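Side-chain contacts in citryl-spermidine/3,4-dihydroxybenzoyl-citryl-spermidine:spermidine ligase (Bacillus anthracis, PDB 3TO3), which catalyses the ATP-dependent condensation of spermidine with citryl-spermidine intermediates in the biosynthesis of the siderophore petrobactin: residues K199-G204 against Q240-P245; A260-D265 against V353-N358; T67-G72 against D92-I97; V23-L28 against D84-R89. One frame throughout, in Å; residues are numbered along the deposited sequence.

In the fold
The four contacts fall into two clusters, contact 1 lying across the chain's centre from contacts 3 and 4. Contacts 1 and 2, with centres about 10 Å apart, share the mixed sheet in which strands 201-203 and 345-355 are neighbours; Thr-202 N lies 3.0 Å from Met-354 O, a probable backbone hydrogen bond. Contacts 3 and 4, also about 10 Å apart between centres, meet on the antiparallel sheet of strands 65-74, 88-90 and 94-96, where a 2.7 Å salt bridge from Glu-96 OE1 to Arg-25 NE joins them. Between the clusters, the centres of contacts 1 and 3 stand about 57 Å apart. All four lie away from the site that holds ATP and magnesium.

Contact 1: K199-G204 against Q240-P245; sequences KNATVG and QYLFIP. With EDO (1,2-ethanediol), chain G.
Leu-242 stands up from its strand and drives one methyl, CD1, against the backbone of residues 201-203. That methyl lies 3.7 Å from Ala-201 C and equally near Thr-202 CA and Val-203 N, so it presses on main chain as much as on side chains. Leu-242 CG lies anti to the carbonyl carbon (chi1 -62°), and with CD1 continuing the extended path (chi2 169°) the methyl is carried out to the facing strand. Ala-201 answers with CB at 3.9 Å from Leu-242 CD1, while Val-203 adds a looser apolar touch through CG2. At the start of the segment Lys-199 NZ donates a hydrogen bond to O2 of a bound 1,2-ethanediol, probably a crystallisation additive, and a weak one to its O1. The segments of strands 201-203 and 241-245 cross at 74° with axes 7.3 Å apart, which fits packing between two sheets: 201-203 pairs with strand 345-355, whereas 241-246 is an outer strand beside 192-197, its far face covered by helix 221-232.

Contact 2: A260-D265 against V353-N358; sequences AEDIQD and VMYDTN
A single side-chain hydrogen bond, from the phenol of Tyr-355 to the carboxylate of Asp-262, joins the short helix 260-264 to the end of strand 345-355. Tyr-355 OH donates over 2.8 Å to Asp-262 OD1, which accepts through its anti lone pair, the one turned away from OD2. The acceptor lies in the plane of the ring at its edge, 3.5 Å from Tyr-355 CE2, whereas the carboxylate itself is turned 75° from the ring plane. Reach comes from the tyrosine: its ring carbon CG is anti to the backbone N (chi1 -180°), which sends the hydroxyl out toward the helix across a CA separation too wide for backbone pairing. Thr-357 CG2 approaches the same oxygen, Asp-262 OD1, more loosely, at 4.4 Å. Ile-268 packs against both Asp-262 and Tyr-355. The arrangement is a polar side-chain tie between a short helix that also packs on Ile-15 and Tyr-20 of the second subunit of the homodimer and the C-terminal end of an inner strand of the mixed sheet, within the IucA/IucC family region and away from the nucleotide site.

Contact 3: T67-G72 against D92-I97; sequences TYECYG and DGKQEI
Tyr-68 turns the edge of its ring to Ile-97, whose CB sits near the ring plane 4.2 Å from Tyr-68 CE1. The touch is therefore edge-on, with the branched carbon of the isoleucine beside the ring and not over a face. Ile-97 directs its side chain toward strand 65-74, and it also packs on Phe-103, whose ring meets that of Tyr-68 edge-to-face; helix 100-110 thus helps to enclose both residues. The phenol's polar end is held by Glu-106 of the same helix, through a hydrogen bond between Tyr-68 OH and Glu-106 OE1. Strands 65-74 and 94-96 belong to one antiparallel sheet but are not direct partners: strand 88-90 lies between them and pairs with each, so the two segments meet only through side chains on the two faces of the sheet, the Tyr-68 pair on the side of helix 100-110 and a salt bridge on the other. In that bridge Glu-69 OE1 is 3.3 Å from Lys-94 NZ; its hydrogen bond is weak. Both chains are extended beyond CG and cross at about a right angle, with the lysine NZ reaching Glu-69 OE1 beside Val-88 and Val-90, against which Lys-94 and Glu-69 respectively pack. Lys-94 CE follows its nitrogen to 3.7 Å from Glu-69 OE1.

Contact 4: V23-L28 against D84-R89; sequences VRRRVL and DSLIVR
After Arg-24, Arg-25 is the first residue of 23-28 to meet the segment 84-89, and Leu-86 is what it meets. The contact is a helix packed on the loop that leads into strand 88-90 of the antiparallel sheet, touching at two places about a turn apart. At the first, Leu-86 CD2 lies over one face of the guanidinium, 3.4 Å from Arg-25 NE and 3.6 Å from Arg-25 CD, while the other methyl, CD1, comes 3.8 Å from Arg-25 NH2. The arginine is straight from CG to NE and its CG is anti to the carbonyl carbon (chi1 -81°), which lays the chain across the leucine at a slant, so that the apolar part and the flat head both rest on the methyls. The polar end is engaged by Glu-96: its OE1 forms salt bridges with Arg-25 NE and with NH2 of the preceding residue, Arg-24, so one carboxylate oxygen gathers two successive arginines of the helix and probably helps to fix the rotation of the Arg-25 guanidinium against the leucine. Further along, Leu-28 faces Ile-87, and also packs on Ile-97 and Val-100. Here the isoleucine does the reaching: Ile-87 CD1 approaches Leu-28 CB to 4.2 Å and lies 3.9 Å from the backbone oxygen, Leu-28 O.

Contact 1: K199-G204 against Q240-P245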
loop_
_atom_site.group_PDB
_atom_site.type_symbol
_atom_site.label_atom_id
_atom_site.label_comp_id
_atom_site.label_asym_id
_atom_site.label_seq_id
_atom_site.Cartn_x
_atom_site.Cartn_y
_atom_site.Cartn_z
ATOM N N LYS B 199 -14.112 -25.698 7.938
ATOM C CA LYS B 199 -14.170 -24.996 9.202
ATOM C C LYS B 199 -14.472 -23.504 8.920
ATOM O O LYS B 199 -15.281 -22.875 9.600
ATOM C CB LYS B 199 -12.842 -25.168 9.924
ATOM C CG LYS B 199 -12.833 -24.697 11.346
ATOM C CD LYS B 199 -11.599 -25.216 12.088
ATOM C CE LYS B 199 -10.308 -24.790 11.387
ATOM N NZ LYS B 199 -9.063 -25.235 12.105
ATOM N N ASN B 200 -13.722 -22.910 8.002
ATOM C CA ASN B 200 -14.007 -21.563 7.516
ATOM C C ASN B 200 -14.664 -21.353 6.145
ATOM O O ASN B 200 -15.033 -20.226 5.786
ATOM C CB ASN B 200 -12.769 -20.685 7.723
ATOM C CG ASN B 200 -12.325 -20.678 9.203
ATOM O OD1 ASN B 200 -11.383 -21.371 9.599
ATOM N ND2 ASN B 200 -13.049 -19.936 10.022
ATOM N N ALA B 201 -14.862 -22.420 5.387
ATOM C CA ALA B 201 -15.350 -22.227 4.022
ATOM C C ALA B 201 -16.810 -22.623 3.972
ATOM O O ALA B 201 -17.202 -23.586 4.625
ATOM C CB ALA B 201 -14.544 -23.051 3.056
ATOM N N THR B 202 -17.612 -21.858 3.234
ATOM C CA THR B 202 -19.015 -22.183 3.001
ATOM C C THR B 202 -19.428 -21.870 1.576
ATOM O O THR B 202 -18.968 -20.935 0.948
ATOM C CB THR B 202 -20.005 -21.366 3.865
ATOM O OG1 THR B 202 -19.592 -19.996 3.885
ATOM C CG2 THR B 202 -20.080 -21.892 5.280
ATOM N N VAL B 203 -20.328 -22.690 1.089
ATOM C CA VAL B 203 -21.065 -22.448 -0.118
ATOM C C VAL B 203 -22.112 -21.395 0.236
ATOM O O VAL B 203 -22.374 -21.147 1.415
ATOM C CB VAL B 203 -21.662 -23.788 -0.496
ATOM C CG1 VAL B 203 -23.068 -23.666 -1.052
ATOM C CG2 VAL B 203 -20.673 -24.548 -1.385
ATOM N N GLY B 204 -22.654 -20.719 -0.761
ATOM C CA GLY B 204 -23.729 -19.772 -0.519
ATOM C C GLY B 204 -24.968 -20.404 0.125
ATOM O O GLY B 204 -25.171 -21.611 0.060
ATOM N N GLN B 240 -13.285 -32.648 3.918
ATOM C CA GLN B 240 -13.320 -31.471 4.785
ATOM C C GLN B 240 -13.086 -30.156 4.035
ATOM O O GLN B 240 -12.906 -29.101 4.668
ATOM C CB GLN B 240 -12.320 -31.587 5.937
ATOM C CG GLN B 240 -12.612 -32.716 6.923
ATOM C CD GLN B 240 -13.655 -32.330 7.948
ATOM O OE1 GLN B 240 -14.850 -32.355 7.672
ATOM N NE2 GLN B 240 -13.204 -31.962 9.142
ATOM N N TYR B 241 -13.020 -30.222 2.703
ATOM C CA TYR B 241 -12.672 -29.036 1.905
ATOM C C TYR B 241 -13.670 -28.662 0.824
ATOM O O TYR B 241 -14.276 -29.528 0.193
ATOM C CB TYR B 241 -11.314 -29.227 1.237
ATOM C CG TYR B 241 -10.180 -29.300 2.216
ATOM C CD1 TYR B 241 -9.350 -28.217 2.416
ATOM C CD2 TYR B 241 -9.952 -30.454 2.961
ATOM C CE1 TYR B 241 -8.313 -28.278 3.316
ATOM C CE2 TYR B 241 -8.928 -30.518 3.876
ATOM C CZ TYR B 241 -8.099 -29.417 4.038
ATOM O OH TYR B 241 -7.061 -29.462 4.934
ATOM N N LEU B 242 -13.828 -27.361 0.617
ATOM C CA LEU B 242 -14.464 -26.854 -0.595
ATOM C C LEU B 242 -13.366 -26.368 -1.556
ATOM O O LEU B 242 -12.191 -26.381 -1.213
ATOM C CB LEU B 242 -15.439 -25.737 -0.237
ATOM C CG LEU B 242 -16.611 -26.160 0.670
ATOM C CD1 LEU B 242 -17.398 -24.959 1.221
ATOM C CD2 LEU B 242 -17.587 -27.109 -0.090
ATOM N N PHE B 243 -13.745 -25.923 -2.737
ATOM C CA PHE B 243 -12.790 -25.553 -3.775
ATOM C C PHE B 243 -13.151 -24.190 -4.270
ATOM O O PHE B 243 -14.320 -23.961 -4.580
ATOM C CB PHE B 243 -12.834 -26.559 -4.925
ATOM C CG PHE B 243 -12.402 -27.934 -4.504
ATOM C CD1 PHE B 243 -13.313 -28.815 -3.923
ATOM C CD2 PHE B 243 -11.080 -28.324 -4.623
ATOM C CE1 PHE B 243 -12.905 -30.098 -3.505
ATOM C CE2 PHE B 243 -10.664 -29.602 -4.205
ATOM C CZ PHE B 243 -11.572 -30.481 -3.655
ATOM N N ILE B 244 -12.171 -23.276 -4.294
ATOM C CA ILE B 244 -12.432 -21.905 -4.716
ATOM C C ILE B 244 -11.398 -21.460 -5.738
ATOM O O ILE B 244 -10.193 -21.630 -5.539
ATOM C CB ILE B 244 -12.272 -20.986 -3.490
ATOM C CG1 ILE B 244 -12.928 -21.623 -2.249
ATOM C CG2 ILE B 244 -12.762 -19.586 -3.783
ATOM C CD1 ILE B 244 -13.029 -20.674 -1.087
ATOM N N PRO B 245 -11.865 -20.841 -6.824
ATOM C CA PRO B 245 -10.963 -20.242 -7.810
ATOM C C PRO B 245 -10.471 -18.854 -7.312
ATOM O O PRO B 245 -11.260 -18.127 -6.721
ATOM C CB PRO B 245 -11.821 -20.175 -9.068
ATOM C CG PRO B 245 -13.220 -20.066 -8.560
ATOM C CD PRO B 245 -13.284 -20.693 -7.186
HETATM C C1 EDO G . -7.302 -26.699 9.620
HETATM O O1 EDO G . -8.332 -27.482 10.241
HETATM C C2 EDO G . -7.884 -25.348 9.206
HETATM O O2 EDO G . -7.620 -24.315 10.175
#

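Contact 2: A260-D265 against V353-N358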
loop_
_atom_site.group_PDB
_atom_site.type_symbol
_atom_site.label_atom_id
_atom_site.label_comp_id
_atom_site.label_asym_id
_atom_site.label_seq_id
_atom_site.Cartn_x
_atom_site.Cartn_y
_atom_site.Cartn_z
ATOM N N ALA B 260 -0.436 -16.989 5.322
ATOM C CA ALA B 260 0.607 -17.960 5.604
ATOM C C ALA B 260 0.189 -18.933 6.704
ATOM O O ALA B 260 0.466 -20.121 6.621
ATOM C CB ALA B 260 1.915 -17.257 6.000
ATOM N N GLU B 261 -0.471 -18.462 7.741
ATOM C CA GLU B 261 -0.774 -19.388 8.833
ATOM C C GLU B 261 -1.829 -20.452 8.412
ATOM O O GLU B 261 -1.768 -21.592 8.825
ATOM C CB GLU B 261 -1.126 -18.622 10.114
ATOM C CG GLU B 261 -2.501 -18.908 10.682
ATOM C CD GLU B 261 -3.052 -17.765 11.547
ATOM O OE1 GLU B 261 -2.499 -16.633 11.490
ATOM O OE2 GLU B 261 -4.045 -18.015 12.277
ATOM N N ASP B 262 -2.756 -20.078 7.549
ATOM C CA ASP B 262 -3.717 -21.021 6.979
ATOM C C ASP B 262 -3.020 -21.993 6.027
ATOM O O ASP B 262 -3.363 -23.151 5.961
ATOM C CB ASP B 262 -4.822 -20.271 6.202
ATOM C CG ASP B 262 -5.388 -19.092 6.976
ATOM O OD1 ASP B 262 -6.562 -19.166 7.404
ATOM O OD2 ASP B 262 -4.653 -18.093 7.167
ATOM N N ILE B 263 -2.060 -21.516 5.252
ATOM C CA ILE B 263 -1.318 -22.432 4.399
ATOM C C ILE B 263 -0.532 -23.432 5.245
ATOM O O ILE B 263 -0.502 -24.610 4.955
ATOM C CB ILE B 263 -0.424 -21.661 3.424
ATOM C CG1 ILE B 263 -1.301 -20.962 2.383
ATOM C CG2 ILE B 263 0.583 -22.586 2.747
ATOM C CD1 ILE B 263 -0.606 -19.833 1.602
ATOM N N GLN B 264 0.087 -22.949 6.312
ATOM C CA GLN B 264 0.849 -23.795 7.224
ATOM C C GLN B 264 0.021 -24.949 7.834
ATOM O O GLN B 264 0.488 -26.080 7.939
ATOM C CB GLN B 264 1.457 -22.927 8.346
ATOM C CG GLN B 264 1.710 -23.660 9.682
ATOM C CD GLN B 264 2.832 -24.613 9.555
ATOM O OE1 GLN B 264 3.647 -24.470 8.640
ATOM N NE2 GLN B 264 2.901 -25.608 10.452
ATOM N N ASP B 265 -1.184 -24.638 8.281
ATOM C CA ASP B 265 -2.037 -25.604 8.940
ATOM C C ASP B 265 -3.043 -26.295 7.999
ATOM O O ASP B 265 -3.923 -27.019 8.453
ATOM C CB ASP B 265 -2.685 -25.028 10.214
ATOM C CG ASP B 265 -3.794 -24.031 9.926
ATOM O OD1 ASP B 265 -4.213 -23.332 10.871
ATOM O OD2 ASP B 265 -4.254 -23.945 8.766
ATOM N N VAL B 353 -19.093 -19.270 -3.286
ATOM C CA VAL B 353 -18.353 -19.987 -2.267
ATOM C C VAL B 353 -17.339 -19.025 -1.696
ATOM O O VAL B 353 -16.909 -18.108 -2.389
ATOM C CB VAL B 353 -17.621 -21.191 -2.869
ATOM C CG1 VAL B 353 -16.519 -20.718 -3.809
ATOM C CG2 VAL B 353 -17.072 -22.089 -1.764
HETATM N N MSE B 354 -16.943 -19.233 -0.451
HETATM C CA MSE B 354 -15.959 -18.360 0.175
HETATM C C MSE B 354 -15.231 -18.992 1.378
HETATM O O MSE B 354 -15.680 -19.967 1.990
HETATM C CB MSE B 354 -16.659 -17.131 0.674
HETATM C CG MSE B 354 -17.384 -17.480 1.946
HETATM SE SE MSE B 354 -18.544 -16.077 2.494
HETATM C CE MSE B 354 -20.261 -16.949 2.127
ATOM N N TYR B 355 -14.102 -18.399 1.720
ATOM C CA TYR B 355 -13.336 -18.790 2.883
ATOM C C TYR B 355 -13.209 -17.525 3.713
ATOM O O TYR B 355 -12.622 -16.551 3.260
ATOM C CB TYR B 355 -11.967 -19.274 2.440
ATOM C CG TYR B 355 -11.055 -19.719 3.560
ATOM C CD1 TYR B 355 -11.054 -21.041 3.993
ATOM C CD2 TYR B 355 -10.174 -18.830 4.165
ATOM C CE1 TYR B 355 -10.204 -21.472 5.006
ATOM C CE2 TYR B 355 -9.299 -19.250 5.160
ATOM C CZ TYR B 355 -9.323 -20.567 5.583
ATOM O OH TYR B 355 -8.458 -20.987 6.566
ATOM N N ASP B 356 -13.808 -17.526 4.894
ATOM C CA ASP B 356 -13.991 -16.307 5.675
ATOM C C ASP B 356 -13.654 -16.603 7.112
ATOM O O ASP B 356 -14.265 -17.458 7.719
ATOM C CB ASP B 356 -15.449 -15.821 5.599
ATOM C CG ASP B 356 -15.738 -14.639 6.545
ATOM O OD1 ASP B 356 -16.889 -14.525 7.062
ATOM O OD2 ASP B 356 -14.816 -13.814 6.763
ATOM N N THR B 357 -12.704 -15.861 7.658
ATOM C CA THR B 357 -12.320 -15.999 9.050
ATOM C C THR B 357 -12.617 -14.724 9.824
ATOM O O THR B 357 -13.198 -13.768 9.302
ATOM C CB THR B 357 -10.824 -16.317 9.167
ATOM O OG1 THR B 357 -10.050 -15.239 8.616
ATOM C CG2 THR B 357 -10.514 -17.601 8.408
ATOM N N ASN B 358 -12.233 -14.736 11.090
ATOM C CA ASN B 358 -12.276 -13.545 11.924
ATOM C C ASN B 358 -11.604 -12.342 11.261
ATOM O O ASN B 358 -12.227 -11.284 11.116
ATOM C CB ASN B 358 -11.576 -13.814 13.270
ATOM C CG ASN B 358 -12.510 -14.400 14.321
ATOM O OD1 ASN B 358 -13.718 -14.141 14.312
ATOM N ND2 ASN B 358 -11.947 -15.184 15.242
#

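Contact 3: T67-G72 against D92-I97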
loop_
_atom_site.group_PDB
_atom_site.type_symbol
_atom_site.label_atom_id
_atom_site.label_comp_id
_atom_site.label_asym_id
_atom_site.label_seq_id
_atom_site.Cartn_x
_atom_site.Cartn_y
_atom_site.Cartn_z
ATOM N N THR B 67 -6.203 32.280 -8.531
ATOM C CA THR B 67 -7.532 32.027 -9.081
ATOM C C THR B 67 -7.441 31.015 -10.219
ATOM O O THR B 67 -6.560 31.119 -11.071
ATOM C CB THR B 67 -8.197 33.342 -9.563
ATOM O OG1 THR B 67 -8.796 33.997 -8.446
ATOM C CG2 THR B 67 -9.289 33.075 -10.571
ATOM N N TYR B 68 -8.352 30.039 -10.228
ATOM C CA TYR B 68 -8.519 29.137 -11.369
ATOM C C TYR B 68 -9.748 29.500 -12.188
ATOM O O TYR B 68 -10.819 29.705 -11.632
ATOM C CB TYR B 68 -8.598 27.693 -10.908
ATOM C CG TYR B 68 -7.315 27.216 -10.296
ATOM C CD1 TYR B 68 -6.334 26.661 -11.084
ATOM C CD2 TYR B 68 -7.065 27.356 -8.932
ATOM C CE1 TYR B 68 -5.161 26.236 -10.555
ATOM C CE2 TYR B 68 -5.867 26.929 -8.379
ATOM C CZ TYR B 68 -4.928 26.351 -9.213
ATOM O OH TYR B 68 -3.725 25.893 -8.754
ATOM N N GLU B 69 -9.589 29.572 -13.507
ATOM C CA GLU B 69 -10.642 30.061 -14.389
ATOM C C GLU B 69 -10.999 29.033 -15.427
ATOM O O GLU B 69 -10.126 28.387 -15.988
ATOM C CB GLU B 69 -10.188 31.301 -15.154
ATOM C CG GLU B 69 -10.186 32.580 -14.362
ATOM C CD GLU B 69 -9.821 33.806 -15.210
ATOM O OE1 GLU B 69 -9.648 33.672 -16.453
ATOM O OE2 GLU B 69 -9.705 34.905 -14.621
ATOM N N CYS B 70 -12.285 28.900 -15.696
ATOM C CA CYS B 70 -12.724 28.110 -16.826
ATOM C C CYS B 70 -14.138 28.471 -17.232
ATOM O O CYS B 70 -14.887 29.025 -16.435
ATOM C CB CYS B 70 -12.623 26.621 -16.509
ATOM S SG CYS B 70 -13.493 26.129 -15.065
ATOM N N TYR B 71 -14.484 28.145 -18.477
ATOM C CA TYR B 71 -15.813 28.351 -19.007
ATOM C C TYR B 71 -16.596 27.027 -18.992
ATOM O O TYR B 71 -16.044 25.961 -19.249
ATOM C CB TYR B 71 -15.735 28.896 -20.435
ATOM C CG TYR B 71 -15.434 30.389 -20.527
ATOM C CD1 TYR B 71 -14.140 30.854 -20.764
ATOM C CD2 TYR B 71 -16.444 31.329 -20.385
ATOM C CE1 TYR B 71 -13.862 32.227 -20.853
ATOM C CE2 TYR B 71 -16.183 32.702 -20.477
ATOM C CZ TYR B 71 -14.887 33.144 -20.703
ATOM O OH TYR B 71 -14.627 34.512 -20.815
ATOM N N GLY B 72 -17.884 27.098 -18.691
ATOM C CA GLY B 72 -18.726 25.926 -18.787
ATOM C C GLY B 72 -20.189 26.273 -18.732
ATOM O O GLY B 72 -20.563 27.423 -18.869
ATOM N N ASP B 92 0.102 35.807 -11.603
ATOM C CA ASP B 92 0.753 36.910 -12.273
ATOM C C ASP B 92 0.368 36.794 -13.731
ATOM O O ASP B 92 -0.283 37.681 -14.278
ATOM C CB ASP B 92 2.267 36.899 -12.050
ATOM C CG ASP B 92 2.669 37.553 -10.730
ATOM O OD1 ASP B 92 1.803 38.199 -10.091
ATOM O OD2 ASP B 92 3.854 37.436 -10.342
ATOM N N GLY B 93 0.755 35.688 -14.353
ATOM C CA GLY B 93 0.313 35.414 -15.698
ATOM C C GLY B 93 -0.787 34.383 -15.626
ATOM O O GLY B 93 -1.355 34.107 -14.556
ATOM N N LYS B 94 -1.081 33.813 -16.784
ATOM C CA LYS B 94 -2.094 32.799 -16.914
ATOM C C LYS B 94 -1.404 31.545 -17.440
ATOM O O LYS B 94 -0.573 31.622 -18.345
ATOM C CB LYS B 94 -3.162 33.273 -17.885
ATOM C CG LYS B 94 -4.040 34.364 -17.335
ATOM C CD LYS B 94 -5.227 34.627 -18.268
ATOM C CE LYS B 94 -6.446 35.169 -17.499
ATOM N NZ LYS B 94 -7.639 35.439 -18.372
ATOM N N GLN B 95 -1.694 30.400 -16.843
ATOM C CA GLN B 95 -1.165 29.150 -17.356
ATOM C C GLN B 95 -2.117 27.981 -17.111
ATOM O O GLN B 95 -2.705 27.846 -16.038
ATOM C CB GLN B 95 0.209 28.858 -16.748
ATOM C CG GLN B 95 0.877 27.603 -17.310
ATOM C CD GLN B 95 2.235 27.312 -16.678
ATOM O OE1 GLN B 95 2.714 28.067 -15.823
ATOM N NE2 GLN B 95 2.860 26.206 -17.093
ATOM N N GLU B 96 -2.243 27.114 -18.101
ATOM C CA GLU B 96 -3.036 25.918 -17.935
ATOM C C GLU B 96 -2.425 25.129 -16.788
ATOM O O GLU B 96 -1.201 24.975 -16.718
ATOM C CB GLU B 96 -2.986 25.084 -19.207
ATOM C CG GLU B 96 -3.586 23.674 -19.053
ATOM C CD GLU B 96 -3.413 22.801 -20.309
ATOM O OE1 GLU B 96 -3.856 21.636 -20.220
ATOM O OE2 GLU B 96 -2.842 23.259 -21.355
ATOM N N ILE B 97 -3.264 24.608 -15.899
ATOM C CA ILE B 97 -2.746 23.886 -14.743
ATOM C C ILE B 97 -2.131 22.534 -15.130
ATOM O O ILE B 97 -2.718 21.783 -15.894
ATOM C CB ILE B 97 -3.799 23.729 -13.638
ATOM C CG1 ILE B 97 -3.182 22.992 -12.448
ATOM C CG2 ILE B 97 -4.988 23.009 -14.145
ATOM C CD1 ILE B 97 -1.902 23.715 -11.869
#

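Contact 4: V23-L28 against D84-R89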
loop_
_atom_site.group_PDB
_atom_site.type_symbol
_atom_site.label_atom_id
_atom_site.label_comp_id
_atom_site.label_asym_id
_atom_site.label_seq_id
_atom_site.Cartn_x
_atom_site.Cartn_y
_atom_site.Cartn_z
ATOM N N VAL B 23 -5.356 12.979 -21.102
ATOM C CA VAL B 23 -5.901 12.305 -19.918
ATOM C C VAL B 23 -5.869 13.241 -18.750
ATOM O O VAL B 23 -6.820 13.329 -17.989
ATOM C CB VAL B 23 -5.211 10.960 -19.618
ATOM C CG1 VAL B 23 -5.556 10.421 -18.195
ATOM C CG2 VAL B 23 -5.636 9.946 -20.672
ATOM N N ARG B 24 -4.778 13.976 -18.630
ATOM C CA ARG B 24 -4.663 14.945 -17.545
ATOM C C ARG B 24 -5.810 15.948 -17.650
ATOM O O ARG B 24 -6.479 16.276 -16.661
ATOM C CB ARG B 24 -3.332 15.687 -17.613
ATOM C CG ARG B 24 -3.063 16.566 -16.416
ATOM C CD ARG B 24 -1.919 17.483 -16.724
ATOM N NE ARG B 24 -2.275 18.432 -17.774
ATOM C CZ ARG B 24 -1.377 19.074 -18.510
ATOM N NH1 ARG B 24 -0.073 18.855 -18.319
ATOM N NH2 ARG B 24 -1.778 19.919 -19.441
ATOM N N ARG B 25 -6.038 16.420 -18.868
ATOM C CA ARG B 25 -7.059 17.408 -19.090
ATOM C C ARG B 25 -8.432 16.832 -18.743
ATOM O O ARG B 25 -9.247 17.503 -18.112
ATOM C CB ARG B 25 -7.018 17.909 -20.540
ATOM C CG ARG B 25 -5.954 18.959 -20.731
ATOM C CD ARG B 25 -5.646 19.138 -22.178
ATOM N NE ARG B 25 -4.717 20.238 -22.387
ATOM C CZ ARG B 25 -4.334 20.660 -23.583
ATOM N NH1 ARG B 25 -4.849 20.084 -24.662
ATOM N NH2 ARG B 25 -3.458 21.662 -23.704
ATOM N N ARG B 26 -8.677 15.592 -19.160
ATOM C CA ARG B 26 -9.952 14.955 -18.894
ATOM C C ARG B 26 -10.179 14.798 -17.378
ATOM O O ARG B 26 -11.266 15.099 -16.866
ATOM C CB ARG B 26 -10.053 13.606 -19.595
ATOM C CG ARG B 26 -11.299 12.819 -19.204
ATOM C CD ARG B 26 -11.269 11.368 -19.665
ATOM N NE ARG B 26 -12.329 10.649 -18.975
ATOM C CZ ARG B 26 -12.570 9.344 -19.060
ATOM N NH1 ARG B 26 -11.829 8.557 -19.854
ATOM N NH2 ARG B 26 -13.581 8.820 -18.359
ATOM N N VAL B 27 -9.147 14.353 -16.666
ATOM C CA VAL B 27 -9.282 14.092 -15.247
ATOM C C VAL B 27 -9.503 15.383 -14.481
ATOM O O VAL B 27 -10.296 15.424 -13.555
ATOM C CB VAL B 27 -8.074 13.304 -14.685
ATOM C CG1 VAL B 27 -8.071 13.338 -13.170
ATOM C CG2 VAL B 27 -8.099 11.844 -15.186
ATOM N N LEU B 28 -8.819 16.452 -14.882
ATOM C CA LEU B 28 -9.098 17.750 -14.305
ATOM C C LEU B 28 -10.538 18.197 -14.593
ATOM O O LEU B 28 -11.222 18.717 -13.714
ATOM C CB LEU B 28 -8.118 18.797 -14.822
ATOM C CG LEU B 28 -6.793 18.838 -14.086
ATOM C CD1 LEU B 28 -5.853 19.782 -14.823
ATOM C CD2 LEU B 28 -7.075 19.345 -12.694
ATOM N N ASP B 84 -16.212 23.396 -20.407
ATOM C CA ASP B 84 -15.883 23.370 -21.830
ATOM C C ASP B 84 -14.478 23.863 -22.207
ATOM O O ASP B 84 -14.093 23.787 -23.375
ATOM C CB ASP B 84 -16.926 24.166 -22.623
ATOM C CG ASP B 84 -18.364 23.693 -22.334
ATOM O OD1 ASP B 84 -18.589 22.458 -22.330
ATOM O OD2 ASP B 84 -19.268 24.543 -22.100
ATOM N N SER B 85 -13.713 24.371 -21.246
ATOM C CA SER B 85 -12.449 25.020 -21.593
ATOM C C SER B 85 -11.395 24.523 -20.649
ATOM O O SER B 85 -11.728 24.071 -19.569
ATOM C CB SER B 85 -12.553 26.549 -21.486
ATOM O OG SER B 85 -12.346 26.995 -20.147
ATOM N N LEU B 86 -10.131 24.664 -21.024
ATOM C CA LEU B 86 -9.034 24.271 -20.152
ATOM C C LEU B 86 -9.099 25.017 -18.812
ATOM O O LEU B 86 -9.628 26.125 -18.715
ATOM C CB LEU B 86 -7.704 24.609 -20.826
ATOM C CG LEU B 86 -7.317 23.830 -22.093
ATOM C CD1 LEU B 86 -5.936 24.310 -22.583
ATOM C CD2 LEU B 86 -7.293 22.340 -21.815
ATOM N N ILE B 87 -8.570 24.398 -17.766
ATOM C CA ILE B 87 -8.527 25.042 -16.479
ATOM C C ILE B 87 -7.212 25.775 -16.267
ATOM O O ILE B 87 -6.132 25.168 -16.258
ATOM C CB ILE B 87 -8.822 24.031 -15.371
ATOM C CG1 ILE B 87 -10.299 23.603 -15.481
ATOM C CG2 ILE B 87 -8.512 24.630 -13.997
ATOM C CD1 ILE B 87 -10.491 22.187 -15.356
ATOM N N VAL B 88 -7.329 27.095 -16.118
ATOM C CA VAL B 88 -6.194 28.010 -16.118
ATOM C C VAL B 88 -5.949 28.605 -14.741
ATOM O O VAL B 88 -6.886 29.071 -14.063
ATOM C CB VAL B 88 -6.440 29.179 -17.091
ATOM C CG1 VAL B 88 -5.263 30.113 -17.095
ATOM C CG2 VAL B 88 -6.695 28.637 -18.483
ATOM N N ARG B 89 -4.688 28.584 -14.327
ATOM C CA ARG B 89 -4.293 29.187 -13.069
ATOM C C ARG B 89 -3.856 30.634 -13.279
ATOM O O ARG B 89 -2.916 30.911 -14.024
ATOM C CB ARG B 89 -3.151 28.396 -12.446
ATOM C CG ARG B 89 -2.687 28.900 -11.071
ATOM C CD ARG B 89 -1.571 28.015 -10.589
ATOM N NE ARG B 89 -1.132 28.258 -9.222
ATOM C CZ ARG B 89 -0.200 29.141 -8.878
ATOM N NH1 ARG B 89 0.370 29.918 -9.803
ATOM N NH2 ARG B 89 0.156 29.255 -7.606
#